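Side-chain contact in delta-aminolevulinic acid dehydratase (Toxoplasma gondii ME49, PDB 3OBK), which catalyses the condensation of two 5-aminolevulinic acid molecules into porphobilinogen, an early step of tetrapyrrole biosynthesis: residues G154-D159 / K237-D242. Numbering follows the deposited sequence.
Sequences GKIVND and KTYQMD. With PBG (3-[5-(aminomethyl)-4-(carboxymethyl)-1H-pyrrol-3-yl]propanoic acid), chain L.
I156 sets CG1 and CD1 obliquely against the Y239 ring at CE1. I156 CG1 lies 3.7 Å from Y239 CE1, and I156 CD1 is 3.9 Å from the same carbon. The two side chains cross at about a right angle. With chi1 at -68°, I156 CG1 swings to the backbone N side, opposite the carbonyl carbon, and reaches the ring. This apolar pair is buried and forms the tight part of the contact.

T238 marks the looser side. Its OG1 comes only within 4.1 Å of I156 CD1, and T238 is partly exposed. Here a water spans the gap. It accepts a hydrogen bond from I156 N at 3.1 Å and is 2.8 Å from T238 OG1. No direct hydrogen bond joins the two segments.

The polar end of Y239 has its partners outside both segments: its OH bonds to H145 ND1 and D146 N. R24 of a second subunit hydrogen-bonds to I156 O, N158 OD1 and T238 O. Next to Y239, Q240 places NE2 3.1 Å from O1A of the bound porphobilinogen. The contact thus joins the lead-in to helix 158-175 to the loop between helices 220-226 and 247-258. The apolar touch has little directionality, so the water, the grip on Y239 OH and R24 probably set the geometry. They would tie the Q240 loop to the subunit interface.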
ATOM      1  N   GLY A 154      14.023  34.275  27.282  1.00 27.36           N
ATOM      2  CA  GLY A 154      13.931  34.560  25.850  1.00 26.43           C
ATOM      3  C   GLY A 154      13.212  33.486  25.036  1.00 25.53           C
ATOM      4  O   GLY A 154      13.167  33.577  23.818  1.00 24.72           O
ATOM      5  N   LYS A 155      12.645  32.481  25.708  1.00 25.12           N
ATOM      6  CA  LYS A 155      11.813  31.481  25.059  1.00 24.35           C
ATOM      7  C   LYS A 155      10.464  32.078  24.659  1.00 23.26           C
ATOM      8  O   LYS A 155       9.900  32.927  25.362  1.00 22.44           O
ATOM      9  CB  LYS A 155      11.567  30.262  25.977  1.00 25.10           C
ATOM     10  CG  LYS A 155      12.666  29.164  25.968  1.00 26.86           C
ATOM     11  CD  LYS A 155      12.505  28.193  27.147  1.00 30.33           C
ATOM     12  CE  LYS A 155      13.773  27.323  27.451  1.00 32.15           C
ATOM     13  NZ  LYS A 155      13.706  26.579  28.791  1.00 31.20           N
ATOM     14  N   ILE A 156       9.966  31.610  23.522  1.00 21.89           N
ATOM     15  CA  ILE A 156       8.605  31.854  23.105  1.00 21.19           C
ATOM     16  C   ILE A 156       7.719  30.822  23.790  1.00 20.71           C
ATOM     17  O   ILE A 156       7.647  29.689  23.356  1.00 21.01           O
ATOM     18  CB  ILE A 156       8.453  31.721  21.571  1.00 20.96           C
ATOM     19  CG1 ILE A 156       9.199  32.875  20.852  1.00 20.49           C
ATOM     20  CG2 ILE A 156       6.975  31.721  21.200  1.00 20.21           C
ATOM     21  CD1 ILE A 156      10.726  32.740  20.754  1.00 19.07           C
ATOM     22  N   VAL A 157       7.033  31.223  24.846  1.00 20.56           N
ATOM     23  CA  VAL A 157       6.338  30.281  25.720  1.00 20.08           C
ATOM     24  C   VAL A 157       5.028  29.856  25.118  1.00 18.79           C
ATOM     25  O   VAL A 157       4.208  30.688  24.747  1.00 18.61           O
ATOM     26  CB  VAL A 157       6.118  30.841  27.166  1.00 20.95           C
ATOM     27  CG1 VAL A 157       7.454  31.237  27.780  1.00 21.09           C
ATOM     28  CG2 VAL A 157       5.154  31.996  27.189  1.00 20.51           C
ATOM     29  N   ASN A 158       4.847  28.542  25.038  1.00 17.81           N
ATOM     30  CA  ASN A 158       3.800  27.964  24.231  1.00 16.64           C
ATOM     31  C   ASN A 158       2.389  28.235  24.707  1.00 16.25           C
ATOM     32  O   ASN A 158       1.580  28.796  23.973  1.00 15.58           O
ATOM     33  CB  ASN A 158       3.970  26.465  24.121  1.00 16.33           C
ATOM     34  CG  ASN A 158       3.201  25.904  22.957  1.00 16.10           C
ATOM     35  OD1 ASN A 158       3.686  25.950  21.822  1.00 15.92           O
ATOM     36  ND2 ASN A 158       1.980  25.407  23.211  1.00 12.75           N
ATOM     37  N   ASP A 159       2.101  27.804  25.920  1.00 16.08           N
ATOM     38  CA  ASP A 159       0.738  27.719  26.386  1.00 16.69           C
ATOM     39  C   ASP A 159       0.127  29.082  26.685  1.00 16.63           C
ATOM     40  O   ASP A 159      -1.060  29.313  26.469  1.00 16.11           O
ATOM     41  CB  ASP A 159       0.701  26.854  27.645  1.00 17.58           C
ATOM     42  CG  ASP A 159       1.153  25.423  27.382  1.00 17.84           C
ATOM     43  OD1 ASP A 159       1.380  25.036  26.209  1.00 14.68           O
ATOM     44  OD2 ASP A 159       1.271  24.691  28.381  1.00 19.16           O
ATOM     45  N   LYS A 237      13.320  29.565  14.830  1.00 15.16           N
ATOM     46  CA  LYS A 237      13.589  28.160  14.602  1.00 14.86           C
ATOM     47  C   LYS A 237      13.127  27.248  15.732  1.00 14.38           C
ATOM     48  O   LYS A 237      13.016  26.050  15.531  1.00 14.20           O
ATOM     49  CB  LYS A 237      15.069  27.950  14.323  1.00 15.08           C
ATOM     50  CG  LYS A 237      15.518  28.613  13.059  1.00 16.16           C
ATOM     51  CD  LYS A 237      17.003  28.417  12.841  1.00 18.42           C
ATOM     52  CE  LYS A 237      17.497  29.246  11.644  1.00 19.15           C
ATOM     53  NZ  LYS A 237      18.908  28.951  11.463  1.00 20.38           N
ATOM     54  N   THR A 238      12.842  27.823  16.900  1.00 13.92           N
ATOM     55  CA  THR A 238      12.263  27.083  18.011  1.00 13.49           C
ATOM     56  C   THR A 238      10.747  26.830  17.843  1.00 13.40           C
ATOM     57  O   THR A 238      10.118  26.260  18.740  1.00 13.64           O
ATOM     58  CB  THR A 238      12.516  27.828  19.375  1.00 14.09           C
ATOM     59  OG1 THR A 238      12.049  29.185  19.285  1.00 15.43           O
ATOM     60  CG2 THR A 238      13.995  27.813  19.753  1.00 11.64           C
ATOM     61  N   TYR A 239      10.155  27.268  16.724  1.00 12.53           N
ATOM     62  CA  TYR A 239       8.755  27.007  16.451  1.00 12.61           C
ATOM     63  C   TYR A 239       8.377  26.772  14.981  1.00 12.23           C
ATOM     64  O   TYR A 239       7.631  25.833  14.702  1.00 12.58           O
ATOM     65  CB  TYR A 239       7.823  28.065  17.078  1.00 12.99           C
ATOM     66  CG  TYR A 239       8.021  29.544  16.797  1.00 12.42           C
ATOM     67  CD1 TYR A 239       8.872  30.313  17.578  1.00 13.71           C
ATOM     68  CD2 TYR A 239       7.264  30.198  15.846  1.00 13.61           C
ATOM     69  CE1 TYR A 239       9.020  31.686  17.375  1.00 13.12           C
ATOM     70  CE2 TYR A 239       7.397  31.592  15.641  1.00 14.65           C
ATOM     71  CZ  TYR A 239       8.282  32.324  16.421  1.00 14.54           C
ATOM     72  OH  TYR A 239       8.421  33.695  16.250  1.00 16.05           O
ATOM     73  N   GLN A 240       8.843  27.607  14.056  1.00 11.33           N
ATOM     74  CA  GLN A 240       8.741  27.243  12.649  1.00 10.79           C
ATOM     75  C   GLN A 240       9.655  26.035  12.380  1.00 10.83           C
ATOM     76  O   GLN A 240      10.613  25.788  13.103  1.00 10.99           O
ATOM     77  CB  GLN A 240       9.042  28.423  11.756  1.00 10.37           C
ATOM     78  CG  GLN A 240       7.994  29.564  11.911  1.00 10.63           C
ATOM     79  CD  GLN A 240       8.357  30.847  11.156  1.00 10.81           C
ATOM     80  OE1 GLN A 240       9.427  30.966  10.551  1.00  8.68           O
ATOM     81  NE2 GLN A 240       7.461  31.829  11.217  1.00 13.39           N
ATOM     82  N   MET A 241       9.322  25.274  11.355  1.00 10.94           N
ATOM     83  CA  MET A 241       9.979  23.996  11.057  1.00 11.34           C
ATOM     84  C   MET A 241      11.298  24.114  10.300  1.00 10.76           C
ATOM     85  O   MET A 241      11.508  25.012   9.487  1.00 10.63           O
ATOM     86  CB  MET A 241       9.030  23.123  10.224  1.00 11.71           C
ATOM     87  CG  MET A 241       7.843  22.604  11.020  1.00 13.93           C
ATOM     88  SD  MET A 241       6.653  21.630  10.082  1.00 18.00           S
ATOM     89  CE  MET A 241       7.801  20.596   9.183  1.00 17.71           C
ATOM     90  N   ASP A 242      12.175  23.175  10.561  1.00 10.56           N
ATOM     91  CA  ASP A 242      13.417  23.040   9.825  1.00 10.60           C
ATOM     92  C   ASP A 242      13.098  22.650   8.395  1.00 10.11           C
ATOM     93  O   ASP A 242      12.453  21.634   8.165  1.00 10.34           O
ATOM     94  CB  ASP A 242      14.238  21.914  10.470  1.00 11.04           C
ATOM     95  CG  ASP A 242      15.694  21.870   9.986  1.00 12.25           C
ATOM     96  OD1 ASP A 242      16.005  22.509   8.959  1.00 10.61           O
ATOM     97  OD2 ASP A 242      16.520  21.188  10.660  1.00 13.54           O
TER
HETATM   98  CHA PBG L 360       3.092  35.819  10.784  1.00 19.71           C
HETATM   99  C1A PBG L 360       3.107  35.677   9.297  1.00 19.58           C
HETATM  100  C2A PBG L 360       4.231  35.689   8.476  1.00 19.49           C
HETATM  101  C3A PBG L 360       3.761  35.523   7.186  1.00 16.46           C
HETATM  102  C4A PBG L 360       2.395  35.327   7.268  1.00 18.81           C
HETATM  103  NA  PBG L 360       2.018  35.453   8.548  1.00 19.44           N
HETATM  104  C5A PBG L 360       5.661  36.007   8.840  1.00 21.31           C
HETATM  105  C6A PBG L 360       6.369  35.026   9.671  1.00 19.95           C
HETATM  106  O1A PBG L 360       5.659  34.206  10.311  1.00 22.89           O
HETATM  107  O2A PBG L 360       7.615  35.084   9.786  1.00 16.92           O
HETATM  108  C7A PBG L 360       4.592  35.552   5.962  1.00 14.72           C
HETATM  109  C8A PBG L 360       3.875  35.655   4.668  1.00 12.13           C
HETATM  110  C9A PBG L 360       4.659  35.990   3.468  1.00  9.48           C
HETATM  111  O3A PBG L 360       4.054  36.477   2.517  1.00 14.05           O
HETATM  112  O4A PBG L 360       5.897  36.078   3.458  1.00  9.26           O
HETATM  113  N1  PBG L 360       2.664  34.704  11.564  1.00 18.89           N
HETATM  114  O   HOH W   1      11.670  29.448  22.054  1.00  3.19           O